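Local coordinates for dipeptide transport protein DPPA (Bacillus subtilis, PDB 1HI9) that hydrolyses N-terminal residues from peptides containing D-amino acids, as a zinc-dependent aminopeptidase whose ten subunits enclose the active sites in a central chamber, at residues V148-A158 with I165-T176; L136-Y144 with D253-M261. All blocks are in the same frame, centred on the assembly; numbering follows the deposited sequence.

How the contacts relate
Both contacts lie in one subunit, their centres about 21 Å apart, and along the chain the order is 136-144, 148-158, 165-176, 253-261. Helix 133-143 runs almost directly into strand 148-152, so contact 2 supplies the element that precedes contact 1, and contact 1 falls wholly within the sequence that contact 2 brings together. Contact 1 belongs to the mixed seven-stranded sheet; contact 2 pairs helix 133-143 with helix 254-268, which follows strand 246-250 of the separate antiparallel sheet. The two meet where A138 CB packs on V148 CG2 at 4.0 Å. Each also approaches the zinc site, contact 1 through D154 near H104 and contact 2 through N137 near E133.

Contact 1. Residues V148-A158 with I165-T176; sequences VLMVAGDDRAA and IPNVTTAAVKQT
M150 to G153 pair in parallel register with T169 to A172, as the two strands of a beta-alpha-beta unit whose crossover is helix 155-162. The strand axes approach to 4.7 Å at 17°, and the backbone bonds alternate along them: V151 N gives to T169 O at 2.9 Å and V151 O takes A171 N.

Side chains then sort by face. M150 and A152 share one face with T169 and A171; the methyl CE of M150, swung round by a bend at chi3, rests on A171 CB at 4.1 Å, and helix 187-203 covers this side. On the other face T170 meets the crossover helix: its CB packs on A158 CB at 3.6 Å, while OG1 turns to E162. At the strand start the I165 tip, CD1, comes across V148 at about a right angle and touches CB and both methyls.

Beyond G153 the chain turns into the helix, and D154 is its N-cap. With chi1 at 73° its CG stands between backbone N and carbonyl carbon, which brings the carboxylate back over the first turn. There OD1 accepts A157 N from above the carboxylate plane, and OD2 accepts R156 N weakly. OD2 also receives T176 OG1 at 2.5 Å, on the anti side and a little out of the plane; the hydroxyl in turn has V112 N as a partner. The cap is thus tied to T176, beyond the corner at K174, and lies close to zinc ligand H104. K174 is extended beyond CG, and its NZ is hydrogen-bonded to the carbonyls of I12, L15 and E10, the last itself a zinc ligand. D155 OD1 receives T176 N at 2.7 Å in a nearly straight bond (165°), the N lying above the carboxylate plane.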
loop_
_atom_site.group_PDB
_atom_site.type_symbol
_atom_site.label_atom_id
_atom_site.label_comp_id
_atom_site.label_asym_id
_atom_site.label_seq_id
_atom_site.Cartn_x
_atom_site.Cartn_y
_atom_site.Cartn_z
ATOM N N VAL A 148 -11.756 22.311 -41.935
ATOM C CA VAL A 148 -12.375 21.669 -40.794
ATOM C C VAL A 148 -13.876 21.809 -41.026
ATOM O O VAL A 148 -14.469 22.854 -40.757
ATOM C CB VAL A 148 -11.978 22.365 -39.478
ATOM C CG1 VAL A 148 -12.711 21.742 -38.313
ATOM C CG2 VAL A 148 -10.469 22.268 -39.278
ATOM N N LEU A 149 -14.485 20.748 -41.538
ATOM C CA LEU A 149 -15.902 20.758 -41.860
ATOM C C LEU A 149 -16.836 20.776 -40.666
ATOM O O LEU A 149 -17.878 21.433 -40.691
ATOM C CB LEU A 149 -16.234 19.553 -42.739
ATOM C CG LEU A 149 -15.383 19.428 -44.004
ATOM C CD1 LEU A 149 -15.868 18.238 -44.838
ATOM C CD2 LEU A 149 -15.476 20.713 -44.817
ATOM N N MET A 150 -16.463 20.053 -39.618
ATOM C CA MET A 150 -17.303 19.955 -38.435
ATOM C C MET A 150 -16.492 19.852 -37.147
ATOM O O MET A 150 -15.378 19.332 -37.138
ATOM C CB MET A 150 -18.197 18.723 -38.566
ATOM C CG MET A 150 -19.282 18.597 -37.516
ATOM S SD MET A 150 -20.147 17.036 -37.706
ATOM C CE MET A 150 -20.200 16.460 -36.015
ATOM N N VAL A 151 -17.076 20.347 -36.065
ATOM C CA VAL A 151 -16.460 20.300 -34.750
ATOM C C VAL A 151 -17.570 19.976 -33.752
ATOM O O VAL A 151 -18.569 20.689 -33.687
ATOM C CB VAL A 151 -15.813 21.663 -34.376
ATOM C CG1 VAL A 151 -15.314 21.633 -32.937
ATOM C CG2 VAL A 151 -14.648 21.968 -35.314
ATOM N N ALA A 152 -17.405 18.890 -32.996
ATOM C CA ALA A 152 -18.393 18.487 -32.004
ATOM C C ALA A 152 -17.782 18.494 -30.612
ATOM O O ALA A 152 -16.592 18.225 -30.435
ATOM C CB ALA A 152 -18.926 17.107 -32.326
ATOM N N GLY A 153 -18.609 18.807 -29.623
ATOM C CA GLY A 153 -18.149 18.859 -28.249
ATOM C C GLY A 153 -19.207 19.578 -27.439
ATOM O O GLY A 153 -20.398 19.443 -27.723
ATOM N N ASP A 154 -18.796 20.334 -26.428
ATOM C CA ASP A 154 -19.760 21.075 -25.627
ATOM C C ASP A 154 -20.108 22.377 -26.356
ATOM O O ASP A 154 -19.544 22.678 -27.405
ATOM C CB ASP A 154 -19.186 21.388 -24.240
ATOM C CG ASP A 154 -18.117 22.484 -24.274
ATOM O OD1 ASP A 154 -17.227 22.440 -25.142
ATOM O OD2 ASP A 154 -18.173 23.375 -23.421
ATOM N N ASP A 155 -21.037 23.143 -25.795
ATOM C CA ASP A 155 -21.455 24.392 -26.403
ATOM C C ASP A 155 -20.313 25.386 -26.495
ATOM O O ASP A 155 -20.258 26.144 -27.449
ATOM C CB ASP A 155 -22.619 24.999 -25.617
ATOM C CG ASP A 155 -22.235 25.380 -24.180
ATOM O OD1 ASP A 155 -21.674 24.521 -23.451
ATOM O OD2 ASP A 155 -22.514 26.539 -23.795
ATOM N N ARG A 156 -19.400 25.386 -25.523
ATOM C CA ARG A 156 -18.280 26.332 -25.562
ATOM C C ARG A 156 -17.256 26.016 -26.650
ATOM O O ARG A 156 -16.655 26.926 -27.231
ATOM C CB ARG A 156 -17.559 26.401 -24.212
ATOM C CG ARG A 156 -18.428 26.804 -23.029
ATOM C CD ARG A 156 -19.388 27.964 -23.301
ATOM N NE ARG A 156 -18.739 29.216 -23.631
ATOM C CZ ARG A 156 -19.076 30.421 -23.183
ATOM N NH1 ARG A 156 -20.087 30.606 -22.335
ATOM N NH2 ARG A 156 -18.381 31.458 -23.619
ATOM N N ALA A 157 -17.043 24.731 -26.916
ATOM C CA ALA A 157 -16.093 24.329 -27.950
ATOM C C ALA A 157 -16.684 24.698 -29.295
ATOM O O ALA A 157 -15.971 25.107 -30.209
ATOM C CB ALA A 157 -15.834 22.826 -27.883
ATOM N N ALA A 158 -18.001 24.556 -29.408
ATOM C CA ALA A 158 -18.687 24.870 -30.651
ATOM C C ALA A 158 -18.551 26.360 -30.943
ATOM O O ALA A 158 -18.245 26.750 -32.059
ATOM C CB ALA A 158 -20.161 24.480 -30.549
ATOM N N ILE A 165 -13.448 29.471 -37.433
ATOM C CA ILE A 165 -13.669 28.945 -38.774
ATOM C C ILE A 165 -15.047 29.331 -39.318
ATOM O O ILE A 165 -16.074 28.824 -38.867
ATOM C CB ILE A 165 -13.574 27.410 -38.775
ATOM C CG1 ILE A 165 -12.280 26.968 -38.089
ATOM C CG2 ILE A 165 -13.635 26.889 -40.211
ATOM C CD1 ILE A 165 -12.188 25.470 -37.858
ATOM N N PRO A 166 -15.081 30.227 -40.307
ATOM C CA PRO A 166 -16.343 30.672 -40.909
ATOM C C PRO A 166 -17.171 29.544 -41.542
ATOM O O PRO A 166 -16.642 28.698 -42.270
ATOM C CB PRO A 166 -15.887 31.695 -41.945
ATOM C CG PRO A 166 -14.612 32.256 -41.330
ATOM C CD PRO A 166 -13.939 30.991 -40.837
ATOM N N ASN A 167 -18.473 29.546 -41.262
ATOM C CA ASN A 167 -19.410 28.559 -41.796
ATOM C C ASN A 167 -19.197 27.132 -41.312
ATOM O O ASN A 167 -19.836 26.204 -41.807
ATOM C CB ASN A 167 -19.383 28.560 -43.330
ATOM C CG ASN A 167 -19.526 29.947 -43.911
ATOM O OD1 ASN A 167 -20.466 30.670 -43.587
ATOM N ND2 ASN A 167 -18.582 30.332 -44.768
ATOM N N VAL A 168 -18.304 26.944 -40.351
ATOM C CA VAL A 168 -18.050 25.607 -39.843
ATOM C C VAL A 168 -19.316 25.061 -39.188
ATOM O O VAL A 168 -20.102 25.814 -38.615
ATOM C CB VAL A 168 -16.907 25.607 -38.800
ATOM C CG1 VAL A 168 -17.325 26.386 -37.558
ATOM C CG2 VAL A 168 -16.542 24.177 -38.435
ATOM N N THR A 169 -19.530 23.755 -39.294
ATOM C CA THR A 169 -20.697 23.137 -38.680
ATOM C C THR A 169 -20.294 22.639 -37.290
ATOM O O THR A 169 -19.259 21.991 -37.126
ATOM C CB THR A 169 -21.212 21.950 -39.517
ATOM O OG1 THR A 169 -21.726 22.430 -40.763
ATOM C CG2 THR A 169 -22.320 21.220 -38.778
ATOM N N THR A 170 -21.108 22.952 -36.291
ATOM C CA THR A 170 -20.808 22.534 -34.934
ATOM C C THR A 170 -21.945 21.713 -34.350
ATOM O O THR A 170 -23.113 21.901 -34.699
ATOM C CB THR A 170 -20.544 23.743 -34.012
ATOM O OG1 THR A 170 -21.745 24.502 -33.854
ATOM C CG2 THR A 170 -19.463 24.644 -34.606
ATOM N N ALA A 171 -21.591 20.801 -33.450
ATOM C CA ALA A 171 -22.571 19.943 -32.803
ATOM C C ALA A 171 -22.323 19.960 -31.301
ATOM O O ALA A 171 -21.358 19.373 -30.813
ATOM C CB ALA A 171 -22.459 18.526 -33.344
ATOM N N ALA A 172 -23.202 20.643 -30.578
ATOM C CA ALA A 172 -23.089 20.758 -29.133
ATOM C C ALA A 172 -23.822 19.614 -28.457
ATOM O O ALA A 172 -25.013 19.707 -28.175
ATOM C CB ALA A 172 -23.657 22.107 -28.665
ATOM N N VAL A 173 -23.104 18.536 -28.174
ATOM C CA VAL A 173 -23.731 17.375 -27.559
ATOM C C VAL A 173 -24.075 17.587 -26.092
ATOM O O VAL A 173 -24.798 16.793 -25.497
ATOM C CB VAL A 173 -22.826 16.136 -27.710
ATOM C CG1 VAL A 173 -22.635 15.821 -29.188
ATOM C CG2 VAL A 173 -21.466 16.393 -27.053
ATOM N N LYS A 174 -23.550 18.652 -25.500
ATOM C CA LYS A 174 -23.852 18.937 -24.105
ATOM C C LYS A 174 -23.638 20.418 -23.799
ATOM O O LYS A 174 -22.900 21.100 -24.505
ATOM C CB LYS A 174 -22.982 18.065 -23.184
ATOM C CG LYS A 174 -21.482 18.179 -23.432
ATOM C CD LYS A 174 -20.702 17.222 -22.553
ATOM C CE LYS A 174 -19.218 17.229 -22.908
ATOM N NZ LYS A 174 -18.411 16.251 -22.096
ATOM N N GLN A 175 -24.293 20.902 -22.747
ATOM C CA GLN A 175 -24.186 22.294 -22.331
ATOM C C GLN A 175 -23.330 22.414 -21.077
ATOM O O GLN A 175 -23.553 21.706 -20.092
ATOM C CB GLN A 175 -25.568 22.872 -22.024
ATOM C CG GLN A 175 -26.528 22.870 -23.189
ATOM C CD GLN A 175 -26.105 23.810 -24.294
ATOM O OE1 GLN A 175 -25.833 24.988 -24.047
ATOM N NE2 GLN A 175 -26.064 23.304 -25.525
ATOM N N THR A 176 -22.354 23.319 -21.111
ATOM C CA THR A 176 -21.465 23.526 -19.973
ATOM C C THR A 176 -22.121 24.348 -18.861
ATOM O O THR A 176 -22.705 25.394 -19.123
ATOM C CB THR A 176 -20.176 24.244 -20.423
ATOM O OG1 THR A 176 -19.358 23.335 -21.169
ATOM C CG2 THR A 176 -19.409 24.778 -19.219
#

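Contact 2. Residues L136-Y144 with D253-M261; sequences LNAYVAGYY and DMLEAYQAM
M254 sits as a knob among L136, Y139, V140 and Y143, at a helix-helix packing of 136-143 against 254-261 with axes 9.8 Å apart and running at 150°, nearly antiparallel. Its CG is anti to the backbone N, and bends at chi2 and chi3 bring CE onto L136 CD2, while SD packs on Y139 CB at 3.8 Å and lies obliquely to the Y139 ring, 5.3 Å from its centroid, a Met-aromatic contact. The other apolar branch of L136, CD1, lies against M261 CG at 3.8 Å.

The aromatic contacts form two groups. In one, L255 CG stands over one face of the Y143 ring, 3.9 Å from its centroid and 17° off the normal, a CH-pi contact; L255 CD1 reaches Y144 OH, and Y143 CD2 in turn covers a face of the Y144 ring. In the other, V140 CG2 approaches Y258 CD1 at 3.5 Å, obliquely to the ring, whereas L136 CB meets that ring at its edge.

The one polar link is the hydrogen bond from Y258 OH to N137 OD1, 3.2 Å long, the donor tilted 26° from the carbonyl plane. Replacing Y258 by an alanine would probably leave N137 OD1 without this donor, and open a gap beside V140 and L136.

The packing of L136, V140, M254, L255 and M261 makes the seam largely apolar. With Y258 OH on OD1 and Y103 OH on ND2, the N137 amide is probably held in one rotation, its side chain about 4 Å from that of zinc ligand E133.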
loop_
_atom_site.group_PDB
_atom_site.type_symbol
_atom_site.label_atom_id
_atom_site.label_comp_id
_atom_site.label_asym_id
_atom_site.label_seq_id
_atom_site.Cartn_x
_atom_site.Cartn_y
_atom_site.Cartn_z
ATOM N N LEU A 136 -4.942 25.181 -32.971
ATOM C CA LEU A 136 -3.696 24.627 -33.477
ATOM C C LEU A 136 -3.952 23.505 -34.480
ATOM O O LEU A 136 -3.309 23.454 -35.527
ATOM C CB LEU A 136 -2.830 24.089 -32.337
ATOM C CG LEU A 136 -2.058 25.092 -31.481
ATOM C CD1 LEU A 136 -1.200 24.321 -30.461
ATOM C CD2 LEU A 136 -1.171 25.969 -32.356
ATOM N N ASN A 137 -4.885 22.608 -34.168
ATOM C CA ASN A 137 -5.159 21.505 -35.079
ATOM C C ASN A 137 -5.771 22.008 -36.393
ATOM O O ASN A 137 -5.500 21.459 -37.470
ATOM C CB ASN A 137 -6.072 20.460 -34.421
ATOM C CG ASN A 137 -5.471 19.872 -33.145
ATOM O OD1 ASN A 137 -4.262 19.953 -32.910
ATOM N ND2 ASN A 137 -6.312 19.273 -32.326
ATOM N N ALA A 138 -6.567 23.072 -36.307
ATOM C CA ALA A 138 -7.184 23.637 -37.495
ATOM C C ALA A 138 -6.090 24.232 -38.373
ATOM O O ALA A 138 -6.104 24.075 -39.595
ATOM C CB ALA A 138 -8.207 24.705 -37.108
ATOM N N TYR A 139 -5.125 24.900 -37.741
ATOM C CA TYR A 139 -4.021 25.503 -38.477
ATOM C C TYR A 139 -3.174 24.444 -39.177
ATOM O O TYR A 139 -2.705 24.667 -40.297
ATOM C CB TYR A 139 -3.140 26.336 -37.545
ATOM C CG TYR A 139 -3.595 27.768 -37.387
ATOM C CD1 TYR A 139 -3.600 28.380 -36.137
ATOM C CD2 TYR A 139 -4.014 28.514 -38.488
ATOM C CE1 TYR A 139 -4.014 29.696 -35.980
ATOM C CE2 TYR A 139 -4.430 29.837 -38.344
ATOM C CZ TYR A 139 -4.428 30.422 -37.083
ATOM O OH TYR A 139 -4.832 31.732 -36.922
ATOM N N VAL A 140 -2.963 23.298 -38.529
ATOM C CA VAL A 140 -2.175 22.245 -39.162
ATOM C C VAL A 140 -2.983 21.700 -40.335
ATOM O O VAL A 140 -2.425 21.339 -41.358
ATOM C CB VAL A 140 -1.841 21.097 -38.182
ATOM C CG1 VAL A 140 -1.155 19.961 -38.937
ATOM C CG2 VAL A 140 -0.937 21.612 -37.071
ATOM N N ALA A 141 -4.297 21.648 -40.179
ATOM C CA ALA A 141 -5.155 21.177 -41.249
ATOM C C ALA A 141 -5.022 22.169 -42.406
ATOM O O ALA A 141 -4.982 21.779 -43.576
ATOM C CB ALA A 141 -6.602 21.111 -40.775
ATOM N N GLY A 142 -4.944 23.454 -42.064
ATOM C CA GLY A 142 -4.814 24.495 -43.065
ATOM C C GLY A 142 -3.540 24.366 -43.876
ATOM O O GLY A 142 -3.530 24.619 -45.078
ATOM N N TYR A 143 -2.459 23.972 -43.212
ATOM C CA TYR A 143 -1.177 23.794 -43.873
ATOM C C TYR A 143 -1.320 22.837 -45.047
ATOM O O TYR A 143 -0.628 22.975 -46.047
ATOM C CB TYR A 143 -0.152 23.227 -42.897
ATOM C CG TYR A 143 1.212 23.029 -43.508
ATOM C CD1 TYR A 143 2.111 24.084 -43.608
ATOM C CD2 TYR A 143 1.587 21.779 -44.022
ATOM C CE1 TYR A 143 3.361 23.908 -44.209
ATOM C CE2 TYR A 143 2.832 21.589 -44.628
ATOM C CZ TYR A 143 3.717 22.663 -44.716
ATOM O OH TYR A 143 4.958 22.487 -45.298
ATOM N N TYR A 144 -2.210 21.858 -44.915
ATOM C CA TYR A 144 -2.429 20.884 -45.976
ATOM C C TYR A 144 -3.625 21.258 -46.835
ATOM O O TYR A 144 -4.078 20.461 -47.651
ATOM C CB TYR A 144 -2.645 19.485 -45.392
ATOM C CG TYR A 144 -1.419 18.902 -44.709
ATOM C CD1 TYR A 144 -1.282 18.943 -43.314
ATOM C CD2 TYR A 144 -0.398 18.308 -45.455
ATOM C CE1 TYR A 144 -0.161 18.406 -42.682
ATOM C CE2 TYR A 144 0.727 17.769 -44.832
ATOM C CZ TYR A 144 0.836 17.820 -43.447
ATOM O OH TYR A 144 1.941 17.283 -42.838
ATOM N N ASP A 253 7.640 26.861 -40.264
ATOM C CA ASP A 253 6.302 26.615 -40.790
ATOM C C ASP A 253 5.388 26.100 -39.681
ATOM O O ASP A 253 5.834 25.851 -38.560
ATOM C CB ASP A 253 6.347 25.597 -41.919
ATOM C CG ASP A 253 7.236 24.424 -41.596
ATOM O OD1 ASP A 253 8.461 24.525 -41.805
ATOM O OD2 ASP A 253 6.718 23.405 -41.111
ATOM N N MET A 254 4.107 25.935 -39.997
ATOM C CA MET A 254 3.146 25.468 -39.002
ATOM C C MET A 254 3.517 24.091 -38.447
ATOM O O MET A 254 3.315 23.819 -37.267
ATOM C CB MET A 254 1.741 25.426 -39.609
ATOM C CG MET A 254 0.616 25.250 -38.592
ATOM S SD MET A 254 0.615 26.519 -37.306
ATOM C CE MET A 254 0.241 25.483 -35.849
ATOM N N LEU A 255 4.065 23.228 -39.297
ATOM C CA LEU A 255 4.443 21.904 -38.848
ATOM C C LEU A 255 5.530 21.947 -37.770
ATOM O O LEU A 255 5.468 21.197 -36.792
ATOM C CB LEU A 255 4.901 21.043 -40.023
ATOM C CG LEU A 255 3.875 20.825 -41.138
ATOM C CD1 LEU A 255 4.343 19.675 -42.010
ATOM C CD2 LEU A 255 2.492 20.502 -40.571
ATOM N N GLU A 256 6.523 22.817 -37.939
ATOM C CA GLU A 256 7.585 22.924 -36.950
ATOM C C GLU A 256 7.020 23.571 -35.686
ATOM O O GLU A 256 7.417 23.243 -34.558
ATOM C CB GLU A 256 8.750 23.768 -37.479
ATOM C CG GLU A 256 10.059 23.490 -36.757
ATOM C CD GLU A 256 11.126 24.548 -37.003
ATOM O OE1 GLU A 256 12.332 24.214 -36.887
ATOM O OE2 GLU A 256 10.767 25.713 -37.298
ATOM N N ALA A 257 6.078 24.486 -35.879
ATOM C CA ALA A 257 5.459 25.182 -34.759
ATOM C C ALA A 257 4.677 24.184 -33.913
ATOM O O ALA A 257 4.678 24.271 -32.686
ATOM C CB ALA A 257 4.522 26.280 -35.271
ATOM N N TYR A 258 4.029 23.230 -34.575
ATOM C CA TYR A 258 3.244 22.239 -33.862
ATOM C C TYR A 258 4.147 21.366 -33.010
ATOM O O TYR A 258 3.900 21.168 -31.817
ATOM C CB TYR A 258 2.449 21.367 -34.841
ATOM C CG TYR A 258 1.359 20.564 -34.163
ATOM C CD1 TYR A 258 0.158 21.157 -33.792
ATOM C CD2 TYR A 258 1.549 19.225 -33.856
ATOM C CE1 TYR A 258 -0.833 20.435 -33.126
ATOM C CE2 TYR A 258 0.570 18.492 -33.192
ATOM C CZ TYR A 258 -0.619 19.106 -32.831
ATOM O OH TYR A 258 -1.585 18.384 -32.171
ATOM N N GLN A 259 5.206 20.850 -33.618
ATOM C CA GLN A 259 6.139 20.011 -32.876
ATOM C C GLN A 259 6.845 20.767 -31.756
ATOM O O GLN A 259 7.154 20.189 -30.716
ATOM C CB GLN A 259 7.142 19.373 -33.826
ATOM C CG GLN A 259 6.504 18.267 -34.647
ATOM C CD GLN A 259 7.524 17.399 -35.357
ATOM O OE1 GLN A 259 7.240 16.251 -35.715
ATOM N NE2 GLN A 259 8.717 17.943 -35.573
ATOM N N ALA A 260 7.085 22.057 -31.961
ATOM C CA ALA A 260 7.719 22.849 -30.926
ATOM C C ALA A 260 6.753 22.878 -29.743
ATOM O O ALA A 260 7.176 22.849 -28.587
ATOM C CB ALA A 260 7.994 24.257 -31.430
ATOM N N MET A 261 5.454 22.927 -30.034
ATOM C CA MET A 261 4.439 22.945 -28.985
ATOM C C MET A 261 4.507 21.641 -28.199
ATOM O O MET A 261 4.487 21.648 -26.973
ATOM C CB MET A 261 3.045 23.135 -29.600
ATOM C CG MET A 261 1.883 23.070 -28.612
ATOM S SD MET A 261 1.349 21.371 -28.281
ATOM C CE MET A 261 0.755 20.932 -29.909
#